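Local structure of thiosulfate sulfurtransferase YnjE (Escherichia coli, 2WLR) at residues A[206-211]-A[218-223]; A[238-243]-A[337-342]; A[288-293]-A[313-318]; A[294-299]-A[351-356]. The protein catalyses the transfer of sulfur from thiosulfate to cyanide, giving thiocyanate and sulfite, as a periplasmic monomer built of rhodanese repeats. All coordinates share one frame; numbering follows the deposited sequence.

Followed from the N terminus, the chain first closes a short loop at contact 1, where strand 205-209 meets helix 213-226 within the second rhodanese repeat. Contact 2 opens soon afterwards, at helix 238-243, and the two touch where Gly210 O lies 2.9 Å from Trp238 N. Contact 2 closes a far longer loop, reaching into the third repeat at 337-342, so it ties two repeats together. Contact 3 is nested inside that loop. Contact 4 begins directly after segment 288-293, crosses both contact 2 and contact 3, and meets contact 3 through the salt bridge of Arg294 NH1 with Glu314 OE2, 3.0 Å long. Contacts 3 and 4 both belong to the third repeat.

Contact 1: A[206-211]-A[218-223]; sequences VILYGR and RVAQIM
Val219 is the first residue of the helical segment 218-223 to meet the strand, and it does so with one methyl: CG1 lies 3.9 Å from Leu208 CD2, the two side chains crossing at about a right angle. That methyl stands anti to the backbone N (chi1 177°), which carries it to the strand side of the helix. Ala220 follows, and here the approach is closer. Leu208 CD1 comes within 3.6 Å of Ala220 CB and equally near Ala220 CA, so the leucine methyl rests against the helix backbone as well as the small side chain. The strand and helix directions are 153° apart, their axes approaching to 9.0 Å, the nearly antiparallel run of a helix returning across a sheet. Strand 205-209, helix 213-226 and strand 231-234 form a beta-alpha-beta unit of the second rhodanese repeat, whose parallel sheet has strand order 1-5-4-2-3. All five touching residues are buried, and their contact is wholly apolar. In this setting the alternation of the strand matters: Val206 and Leu208 point to the helix, while Ile207 is turned the other way, onto Val150 of strand 148-154. One turn further along the helix, the selenomethionine Met223 extends its chain beyond CG and brings SE back over the strand, 3.9 Å from Val206 CG1, again with the side chains at about a right angle. The same SE is 4.2 Å from Leu208 CD1, the methyl that also touches Ala220.

Contact 2: A[238-243]-A[337-342]; sequences WQTWSD and DGTMRS
A single methyl group carries nearly all of the direct touching between helix 238-243 and the loop 337-342: Thr240 CG2 meets both a carbonyl oxygen and another threonine methyl. It lies 4.0 Å from Asp337 O and 4.2 Å from Thr339 CG2, and the two threonine side chains cross obliquely. Thr240 can present its methyl to the loop because OG1 lies between the backbone N and the carbonyl carbon (chi1 68°), where it hydrogen-bonds to Gly237 O, just before the segment. A water adds a more distant polar link, donating to Asp243 OD2 at 2.9 Å and, weakly, to Asp337 O. The acceptor Asp243 is itself steadied within the helix, since Gln239 NE2 donates to Asp243 OD1 from above the carboxylate plane over 2.7 Å. On the loop side, Thr339 N donates to Asp337 OD1 at 3.1 Å with an angle of 164° at the hydrogen, approaching 43° out of the carboxylate plane. Gly338 sits between them at positive phi, where a CB would jam against the preceding carbonyl oxygen. Beside this junction Met340 N bonds to Asp235 OD1, a second tie between the second and third rhodanese repeats. The bond from Thr339 N back to the Asp337 carboxylate makes this bend an Asx turn, set where one rhodanese repeat rests on the next.

Contact 3: A[288-293]-A[313-318]; sequences ASLVSI and GEIAGA
Strand 288-292 of the parallel sheet in the third rhodanese repeat is met here by the turn-bearing segment 313-318, which leads into the edge strand 319-320. The one direct hydrogen bond across the two segments runs from Ser292 OG to Glu314 OE1 over 2.6 Å, coming from above the carboxylate plane, 54° out of it. The serine hydroxyl stands anti to its backbone nitrogen (chi1 177°), which directs it across the gap, while the glutamate chain bends at chi2 to bring its head back. The other oxygen, OE2, accepts Ile315 N at 3.0 Å through its anti lone pair, and also takes a salt bridge from Arg294 and a hydrogen bond from Tyr364, so the buried carboxylate is gripped at both oxygens. With an alanine in place of Glu314, Ser292 OG and Ile315 N would probably be left without this acceptor, and Arg294 NH1 without its charged partner. Further along, Leu290 CD2 reaches Ile315 CG2 at 4.1 Å, the two side chains crossing at about a right angle. A type II beta turn from Ile315 to Ala318, closed by Ala318 N bonding to Ile315 O, then brings Ala318 CA to 3.3 Å from Leu290 O in a CA-H...O contact. A water accepts from Leu290 N at 3.0 Å and lies 3.1 Å from Gly317 O. Strand 360-363 pairs with strand 288-292 and touches Leu290 and Val291, while Phe299 of helix 296-300 rests on Ser292 and Glu314.

Contact 4: A[294-299]-A[351-356]; sequences RSWPEF and KAWNIK
Trp353 directs the outer edge of its six-membered ring at two aromatic residues of helix 296-300, Phe299 and Trp296, in the third rhodanese repeat, from a loop that starts as a Schellman motif ends helix 343-351, with Asn354 as its C-prime residue. The tighter side is at Phe299, where CE2 lies 3.7 Å from Trp353 CH2. The phenyl comes from the opposite direction with its plane at 83° to the indole, the centroids 5.4 Å apart, in an oblique pairing. Phe299 is buried, and Arg409 makes a cation-pi contact with its ring. The looser side is at Trp296, which is partly exposed like Trp353: its CG stands anti to the backbone nitrogen (chi1 -169°), reaching the indole out so that Trp353 CZ2 meets its edge, 4.0 Å from Trp296 CZ3. The Trp296 NE1 end is held by Glu408. A serine in place of Trp353 would probably open a gap beside the Phe299 ring and leave the edge of Trp296 without its neighbour. The indole nitrogen has a further partner, for Trp353 NE1 donates a hydrogen bond to sulfonate oxygen O1S of a bound buffer molecule, probably from the crystallisation liquor.

Contact 1: A[206-211]-A[218-223]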
# COMPACT_ATOMS: atom_id res chain seq x y z
N VAL A 206 -9.43 -13.48 -0.26
CA VAL A 206 -10.10 -12.38 -0.97
C VAL A 206 -9.03 -11.44 -1.53
O VAL A 206 -8.21 -10.92 -0.76
CB VAL A 206 -11.06 -11.64 -0.08
CG1 VAL A 206 -11.69 -10.50 -0.84
CG2 VAL A 206 -12.16 -12.58 0.51
N ILE A 207 -9.07 -11.23 -2.83
CA ILE A 207 -8.19 -10.27 -3.49
C ILE A 207 -9.06 -9.09 -3.92
O ILE A 207 -9.91 -9.22 -4.79
CB ILE A 207 -7.43 -10.91 -4.68
CG1 ILE A 207 -6.67 -12.16 -4.20
CG2 ILE A 207 -6.48 -9.92 -5.31
CD1 ILE A 207 -6.89 -13.31 -5.07
N LEU A 208 -8.83 -7.94 -3.34
CA LEU A 208 -9.57 -6.72 -3.62
C LEU A 208 -8.77 -5.79 -4.49
O LEU A 208 -7.54 -5.66 -4.37
CB LEU A 208 -9.94 -6.01 -2.31
CG LEU A 208 -11.09 -6.69 -1.54
CD1 LEU A 208 -10.90 -6.60 -0.04
CD2 LEU A 208 -12.44 -6.09 -2.00
N TYR A 209 -9.48 -5.07 -5.35
CA TYR A 209 -8.88 -3.99 -6.11
C TYR A 209 -9.87 -2.89 -6.27
O TYR A 209 -11.06 -3.08 -6.14
CB TYR A 209 -8.35 -4.42 -7.49
CG TYR A 209 -9.43 -4.67 -8.55
CD1 TYR A 209 -10.11 -5.87 -8.62
CD2 TYR A 209 -9.75 -3.68 -9.47
CE1 TYR A 209 -11.11 -6.07 -9.59
CE2 TYR A 209 -10.72 -3.89 -10.42
CZ TYR A 209 -11.38 -5.06 -10.47
OH TYR A 209 -12.37 -5.26 -11.43
N GLY A 210 -9.36 -1.72 -6.56
CA GLY A 210 -10.22 -0.57 -6.82
C GLY A 210 -9.66 0.27 -7.93
O GLY A 210 -8.50 0.16 -8.26
N ARG A 211 -10.48 1.13 -8.50
CA ARG A 211 -9.96 2.18 -9.33
C ARG A 211 -9.09 3.08 -8.45
O ARG A 211 -8.09 3.62 -8.91
CB ARG A 211 -11.07 3.00 -10.02
CG ARG A 211 -11.26 2.68 -11.53
CD ARG A 211 -12.04 1.40 -11.81
NE ARG A 211 -12.15 1.20 -13.26
CZ ARG A 211 -12.72 0.16 -13.87
NH1 ARG A 211 -13.28 -0.83 -13.19
NH2 ARG A 211 -12.71 0.15 -15.19
N ARG A 218 -10.14 -0.18 2.38
CA ARG A 218 -11.16 -0.01 3.40
C ARG A 218 -11.92 -1.29 3.60
O ARG A 218 -12.11 -1.74 4.74
CB ARG A 218 -12.07 1.16 3.00
CG ARG A 218 -13.29 1.34 3.91
CD ARG A 218 -12.93 1.67 5.33
NE ARG A 218 -14.09 2.24 6.02
CZ ARG A 218 -14.16 2.52 7.32
NH1 ARG A 218 -13.17 2.23 8.15
NH2 ARG A 218 -15.29 3.07 7.81
N VAL A 219 -12.39 -1.87 2.49
CA VAL A 219 -13.11 -3.14 2.56
C VAL A 219 -12.19 -4.21 3.13
O VAL A 219 -12.58 -5.00 3.98
CB VAL A 219 -13.64 -3.55 1.19
CG1 VAL A 219 -14.33 -4.91 1.23
CG2 VAL A 219 -14.62 -2.50 0.66
N ALA A 220 -10.93 -4.24 2.68
CA ALA A 220 -10.01 -5.24 3.14
C ALA A 220 -9.79 -5.21 4.62
O ALA A 220 -9.77 -6.27 5.27
CB ALA A 220 -8.65 -5.10 2.40
N GLN A 221 -9.52 -4.04 5.19
CA GLN A 221 -9.21 -3.95 6.59
C GLN A 221 -10.42 -4.40 7.43
O GLN A 221 -10.27 -5.07 8.46
CB GLN A 221 -8.75 -2.54 6.96
CG GLN A 221 -8.30 -2.34 8.43
CD GLN A 221 -9.45 -2.06 9.40
OE1 GLN A 221 -10.55 -1.80 8.99
NE2 GLN A 221 -9.17 -2.18 10.70
N ILE A 222 -11.63 -4.04 6.97
CA ILE A 222 -12.84 -4.44 7.69
C ILE A 222 -13.04 -5.97 7.62
O ILE A 222 -13.39 -6.60 8.60
CB ILE A 222 -14.06 -3.66 7.16
CG1 ILE A 222 -13.99 -2.22 7.68
CG2 ILE A 222 -15.38 -4.30 7.66
CD1 ILE A 222 -14.87 -1.25 6.93
N MSE A 223 -12.69 -6.56 6.48
CA MSE A 223 -12.72 -8.03 6.38
C MSE A 223 -11.73 -8.70 7.30
O MSE A 223 -12.04 -9.76 7.90
CB MSE A 223 -12.48 -8.49 4.96
CG MSE A 223 -13.64 -8.19 4.05
SE MSE A 223 -13.38 -8.99 2.31
CE MSE A 223 -15.15 -8.43 1.57

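Contact 2: A[238-243]-A[337-342]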
# COMPACT_ATOMS: atom_id res chain seq x y z
N TRP A 238 -6.79 -1.06 -10.25
CA TRP A 238 -7.24 -1.33 -11.60
C TRP A 238 -6.31 -0.84 -12.69
O TRP A 238 -6.15 -1.51 -13.69
CB TRP A 238 -8.62 -0.69 -11.79
CG TRP A 238 -9.00 -0.60 -13.25
CD1 TRP A 238 -8.98 0.52 -14.01
CD2 TRP A 238 -9.41 -1.68 -14.11
NE1 TRP A 238 -9.35 0.22 -15.31
CE2 TRP A 238 -9.61 -1.12 -15.39
CE3 TRP A 238 -9.57 -3.06 -13.94
CZ2 TRP A 238 -10.04 -1.89 -16.48
CZ3 TRP A 238 -10.00 -3.83 -15.03
CH2 TRP A 238 -10.21 -3.22 -16.29
N GLN A 239 -5.74 0.34 -12.50
CA GLN A 239 -4.96 0.93 -13.59
C GLN A 239 -3.80 0.02 -13.98
O GLN A 239 -3.40 -0.00 -15.15
CB GLN A 239 -4.46 2.32 -13.22
CG GLN A 239 -3.99 3.13 -14.44
CD GLN A 239 -5.04 3.22 -15.53
OE1 GLN A 239 -6.22 3.45 -15.25
NE2 GLN A 239 -4.61 3.05 -16.78
N THR A 240 -3.24 -0.71 -13.03
CA THR A 240 -2.15 -1.63 -13.36
C THR A 240 -2.62 -2.79 -14.26
O THR A 240 -1.86 -3.26 -15.11
CB THR A 240 -1.42 -2.21 -12.11
OG1 THR A 240 -2.27 -3.10 -11.36
CG2 THR A 240 -0.83 -1.09 -11.22
N TRP A 241 -3.82 -3.29 -14.04
CA TRP A 241 -4.43 -4.29 -14.93
C TRP A 241 -4.66 -3.73 -16.32
O TRP A 241 -4.31 -4.38 -17.32
CB TRP A 241 -5.75 -4.79 -14.34
CG TRP A 241 -6.31 -5.97 -15.11
CD1 TRP A 241 -7.13 -5.93 -16.18
CD2 TRP A 241 -6.10 -7.34 -14.81
NE1 TRP A 241 -7.43 -7.18 -16.59
CE2 TRP A 241 -6.84 -8.09 -15.75
CE3 TRP A 241 -5.38 -8.03 -13.82
CZ2 TRP A 241 -6.82 -9.47 -15.76
CZ3 TRP A 241 -5.38 -9.38 -13.84
CH2 TRP A 241 -6.11 -10.11 -14.79
N SER A 242 -5.22 -2.54 -16.37
CA SER A 242 -5.50 -1.85 -17.63
C SER A 242 -4.21 -1.64 -18.43
O SER A 242 -4.12 -2.00 -19.62
CB SER A 242 -6.19 -0.51 -17.35
OG SER A 242 -6.56 0.16 -18.56
N ASP A 243 -3.19 -1.11 -17.75
CA ASP A 243 -1.91 -0.86 -18.39
C ASP A 243 -1.16 -2.13 -18.81
O ASP A 243 -0.35 -2.09 -19.73
CB ASP A 243 -1.04 0.02 -17.48
CG ASP A 243 -1.58 1.46 -17.37
OD1 ASP A 243 -2.61 1.77 -17.98
OD2 ASP A 243 -0.96 2.27 -16.66
N ASP A 337 3.67 4.71 -11.01
CA ASP A 337 2.66 3.83 -11.59
C ASP A 337 1.54 3.46 -10.61
O ASP A 337 0.71 2.59 -10.91
CB ASP A 337 3.32 2.55 -12.13
CG ASP A 337 3.99 1.72 -11.04
OD1 ASP A 337 3.90 2.13 -9.85
OD2 ASP A 337 4.55 0.66 -11.40
N GLY A 338 1.51 4.10 -9.45
CA GLY A 338 0.44 3.93 -8.51
C GLY A 338 0.64 2.83 -7.47
O GLY A 338 -0.15 2.71 -6.56
N THR A 339 1.72 2.08 -7.61
CA THR A 339 2.05 1.01 -6.68
C THR A 339 2.64 1.54 -5.39
O THR A 339 3.07 2.67 -5.33
CB THR A 339 3.02 0.00 -7.35
OG1 THR A 339 4.25 0.66 -7.71
CG2 THR A 339 2.36 -0.66 -8.56
N MSE A 340 2.69 0.70 -4.36
CA MSE A 340 3.20 1.10 -3.06
C MSE A 340 4.67 1.45 -3.15
O MSE A 340 5.50 0.65 -3.63
CB MSE A 340 3.00 -0.02 -2.02
CG MSE A 340 3.35 0.42 -0.60
SE MSE A 340 3.66 -1.04 0.60
CE MSE A 340 5.38 -1.55 -0.11
N ARG A 341 5.04 2.63 -2.63
CA ARG A 341 6.45 3.03 -2.52
C ARG A 341 7.23 2.07 -1.64
O ARG A 341 6.64 1.36 -0.82
CB ARG A 341 6.57 4.43 -1.92
CG ARG A 341 6.16 5.51 -2.86
CD ARG A 341 6.30 6.85 -2.15
NE ARG A 341 7.69 7.22 -1.98
CZ ARG A 341 8.14 8.16 -1.16
NH1 ARG A 341 7.30 8.83 -0.37
NH2 ARG A 341 9.43 8.43 -1.12
N SER A 342 8.55 2.05 -1.79
CA SER A 342 9.37 1.10 -1.04
C SER A 342 9.16 1.20 0.46
O SER A 342 9.02 2.30 1.02
CB SER A 342 10.83 1.22 -1.41
OG SER A 342 11.56 1.97 -0.50
O HOH W 1 -0.37 1.59 -13.94

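Contact 3: A[288-293]-A[313-318]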
# COMPACT_ATOMS: atom_id res chain seq x y z
N ALA A 288 3.61 4.22 21.54
CA ALA A 288 2.40 4.21 20.73
C ALA A 288 2.31 5.49 19.94
O ALA A 288 2.82 6.53 20.36
CB ALA A 288 1.15 4.04 21.64
N SER A 289 1.66 5.41 18.78
CA SER A 289 1.38 6.56 17.94
C SER A 289 -0.02 6.49 17.40
O SER A 289 -0.44 5.43 16.94
CB SER A 289 2.33 6.61 16.75
OG SER A 289 3.65 6.97 17.14
N LEU A 290 -0.74 7.62 17.45
CA LEU A 290 -1.98 7.82 16.72
C LEU A 290 -1.58 8.68 15.54
O LEU A 290 -1.05 9.79 15.68
CB LEU A 290 -3.06 8.50 17.59
CG LEU A 290 -4.44 8.61 16.97
CD1 LEU A 290 -5.02 7.25 16.54
CD2 LEU A 290 -5.37 9.32 17.96
N VAL A 291 -1.82 8.16 14.35
CA VAL A 291 -1.20 8.68 13.13
C VAL A 291 -2.24 9.22 12.16
O VAL A 291 -3.12 8.49 11.66
CB VAL A 291 -0.37 7.60 12.42
CG1 VAL A 291 0.23 8.13 11.16
CG2 VAL A 291 0.72 7.06 13.33
N SER A 292 -2.14 10.51 11.82
CA SER A 292 -3.00 11.16 10.89
C SER A 292 -2.52 10.93 9.46
O SER A 292 -1.43 11.38 9.05
CB SER A 292 -2.99 12.67 11.14
OG SER A 292 -3.78 13.32 10.19
N ILE A 293 -3.35 10.23 8.68
CA ILE A 293 -3.17 10.08 7.24
C ILE A 293 -4.10 11.07 6.56
O ILE A 293 -5.06 10.73 5.91
CB ILE A 293 -3.39 8.61 6.78
CG1 ILE A 293 -2.58 7.65 7.66
CG2 ILE A 293 -3.03 8.46 5.30
CD1 ILE A 293 -1.09 7.89 7.58
N GLY A 313 -9.04 21.29 11.89
CA GLY A 313 -7.99 21.03 12.82
C GLY A 313 -7.65 19.56 12.77
O GLY A 313 -8.09 18.84 11.86
N GLU A 314 -6.88 19.15 13.77
CA GLU A 314 -6.35 17.83 13.90
C GLU A 314 -6.43 17.37 15.35
O GLU A 314 -6.49 18.18 16.28
CB GLU A 314 -4.89 17.87 13.47
CG GLU A 314 -4.25 16.52 13.29
CD GLU A 314 -5.05 15.64 12.34
OE1 GLU A 314 -4.69 15.58 11.16
OE2 GLU A 314 -6.07 15.04 12.76
N ILE A 315 -6.41 16.05 15.55
CA ILE A 315 -6.34 15.46 16.88
C ILE A 315 -5.05 15.89 17.56
O ILE A 315 -3.93 15.68 17.04
CB ILE A 315 -6.43 13.92 16.82
CG1 ILE A 315 -7.76 13.51 16.17
CG2 ILE A 315 -6.20 13.29 18.23
CD1 ILE A 315 -8.04 12.02 16.21
N ALA A 316 -5.18 16.52 18.72
CA ALA A 316 -4.01 16.99 19.45
C ALA A 316 -3.17 15.81 19.92
O ALA A 316 -3.67 14.87 20.57
CB ALA A 316 -4.43 17.85 20.66
N GLY A 317 -1.88 15.86 19.60
CA GLY A 317 -0.96 14.81 19.90
C GLY A 317 -0.78 13.79 18.78
O GLY A 317 0.09 12.94 18.89
N ALA A 318 -1.60 13.88 17.73
CA ALA A 318 -1.48 12.94 16.61
C ALA A 318 -0.23 13.29 15.81
O ALA A 318 0.12 14.46 15.65
CB ALA A 318 -2.73 13.01 15.72
O HOH W 2 0.59 9.93 18.73

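Contact 4: A[294-299]-A[351-356]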
# COMPACT_ATOMS: atom_id res chain seq x y z
N ARG A 294 -3.76 12.33 6.77
CA ARG A 294 -4.50 13.45 6.21
C ARG A 294 -3.55 14.37 5.48
O ARG A 294 -2.35 14.38 5.79
CB ARG A 294 -5.26 14.18 7.32
CG ARG A 294 -6.32 13.29 7.98
CD ARG A 294 -7.07 13.97 9.14
NE ARG A 294 -7.94 15.03 8.67
CZ ARG A 294 -8.29 16.10 9.39
NH1 ARG A 294 -7.80 16.29 10.60
NH2 ARG A 294 -9.10 17.01 8.84
N SER A 295 -4.05 15.09 4.49
CA SER A 295 -3.19 16.02 3.72
C SER A 295 -2.69 17.09 4.68
O SER A 295 -3.33 17.36 5.69
CB SER A 295 -3.95 16.65 2.56
OG SER A 295 -5.02 17.48 3.03
N TRP A 296 -1.56 17.69 4.35
CA TRP A 296 -1.02 18.75 5.21
C TRP A 296 -2.04 19.90 5.48
O TRP A 296 -2.16 20.32 6.62
CB TRP A 296 0.32 19.26 4.63
CG TRP A 296 1.04 20.14 5.57
CD1 TRP A 296 1.20 21.49 5.46
CD2 TRP A 296 1.71 19.74 6.76
NE1 TRP A 296 1.93 21.94 6.51
CE2 TRP A 296 2.26 20.90 7.33
CE3 TRP A 296 1.90 18.51 7.40
CZ2 TRP A 296 2.98 20.87 8.51
CZ3 TRP A 296 2.60 18.48 8.57
CH2 TRP A 296 3.14 19.66 9.12
N PRO A 297 -2.77 20.39 4.45
CA PRO A 297 -3.81 21.41 4.75
C PRO A 297 -4.85 20.96 5.80
O PRO A 297 -5.35 21.78 6.58
CB PRO A 297 -4.47 21.64 3.40
CG PRO A 297 -3.34 21.39 2.43
CD PRO A 297 -2.61 20.19 3.01
N GLU A 298 -5.20 19.68 5.80
CA GLU A 298 -6.04 19.13 6.86
C GLU A 298 -5.31 19.10 8.21
O GLU A 298 -5.86 19.48 9.25
CB GLU A 298 -6.47 17.70 6.49
CG GLU A 298 -7.47 17.59 5.39
CD GLU A 298 -7.61 16.14 4.93
OE1 GLU A 298 -8.38 15.40 5.59
OE2 GLU A 298 -6.93 15.77 3.96
N PHE A 299 -4.08 18.61 8.22
CA PHE A 299 -3.28 18.48 9.43
C PHE A 299 -3.08 19.83 10.12
O PHE A 299 -3.09 19.90 11.35
CB PHE A 299 -1.91 17.84 9.11
CG PHE A 299 -1.09 17.49 10.31
CD1 PHE A 299 -1.35 16.34 11.08
CD2 PHE A 299 -0.02 18.30 10.70
CE1 PHE A 299 -0.60 16.01 12.16
CE2 PHE A 299 0.74 17.96 11.82
CZ PHE A 299 0.44 16.82 12.55
N LYS A 351 9.43 7.43 10.50
CA LYS A 351 10.44 7.60 11.55
C LYS A 351 10.65 9.06 11.85
O LYS A 351 10.81 9.44 13.03
CB LYS A 351 11.76 6.93 11.19
CG LYS A 351 12.85 7.11 12.26
CD LYS A 351 14.12 6.40 11.85
CE LYS A 351 15.17 6.46 12.94
NZ LYS A 351 16.50 6.14 12.33
N ALA A 352 10.64 9.90 10.82
CA ALA A 352 10.84 11.36 10.98
C ALA A 352 9.78 12.01 11.88
O ALA A 352 10.03 13.07 12.49
CB ALA A 352 10.90 12.05 9.63
N TRP A 353 8.60 11.41 11.95
CA TRP A 353 7.53 11.88 12.85
C TRP A 353 7.35 11.00 14.10
O TRP A 353 6.31 11.03 14.75
CB TRP A 353 6.23 12.01 12.05
CG TRP A 353 6.07 13.30 11.44
CD1 TRP A 353 6.53 13.70 10.21
CD2 TRP A 353 5.40 14.43 12.00
NE1 TRP A 353 6.17 15.00 9.97
CE2 TRP A 353 5.49 15.48 11.06
CE3 TRP A 353 4.74 14.66 13.21
CZ2 TRP A 353 4.92 16.74 11.29
CZ3 TRP A 353 4.18 15.92 13.43
CH2 TRP A 353 4.27 16.93 12.47
N ASN A 354 8.38 10.24 14.45
CA ASN A 354 8.37 9.38 15.62
C ASN A 354 7.31 8.28 15.59
O ASN A 354 6.76 7.86 16.61
CB ASN A 354 8.25 10.23 16.91
CG ASN A 354 8.74 9.49 18.14
OD1 ASN A 354 9.57 8.61 18.05
ND2 ASN A 354 8.18 9.85 19.31
N ILE A 355 7.08 7.76 14.39
CA ILE A 355 6.21 6.60 14.16
C ILE A 355 7.10 5.40 13.79
O ILE A 355 7.83 5.45 12.81
CB ILE A 355 5.25 6.89 13.03
CG1 ILE A 355 4.38 8.11 13.32
CG2 ILE A 355 4.38 5.65 12.70
CD1 ILE A 355 3.79 8.80 12.07
N LYS A 356 7.06 4.36 14.60
CA LYS A 356 8.07 3.32 14.58
C LYS A 356 7.44 1.95 14.77
O LYS A 356 6.42 1.85 15.44
CB LYS A 356 9.09 3.61 15.69
CG LYS A 356 9.80 4.95 15.58
CD LYS A 356 10.74 5.23 16.74
CE LYS A 356 11.48 6.54 16.48
NZ LYS A 356 12.37 6.91 17.63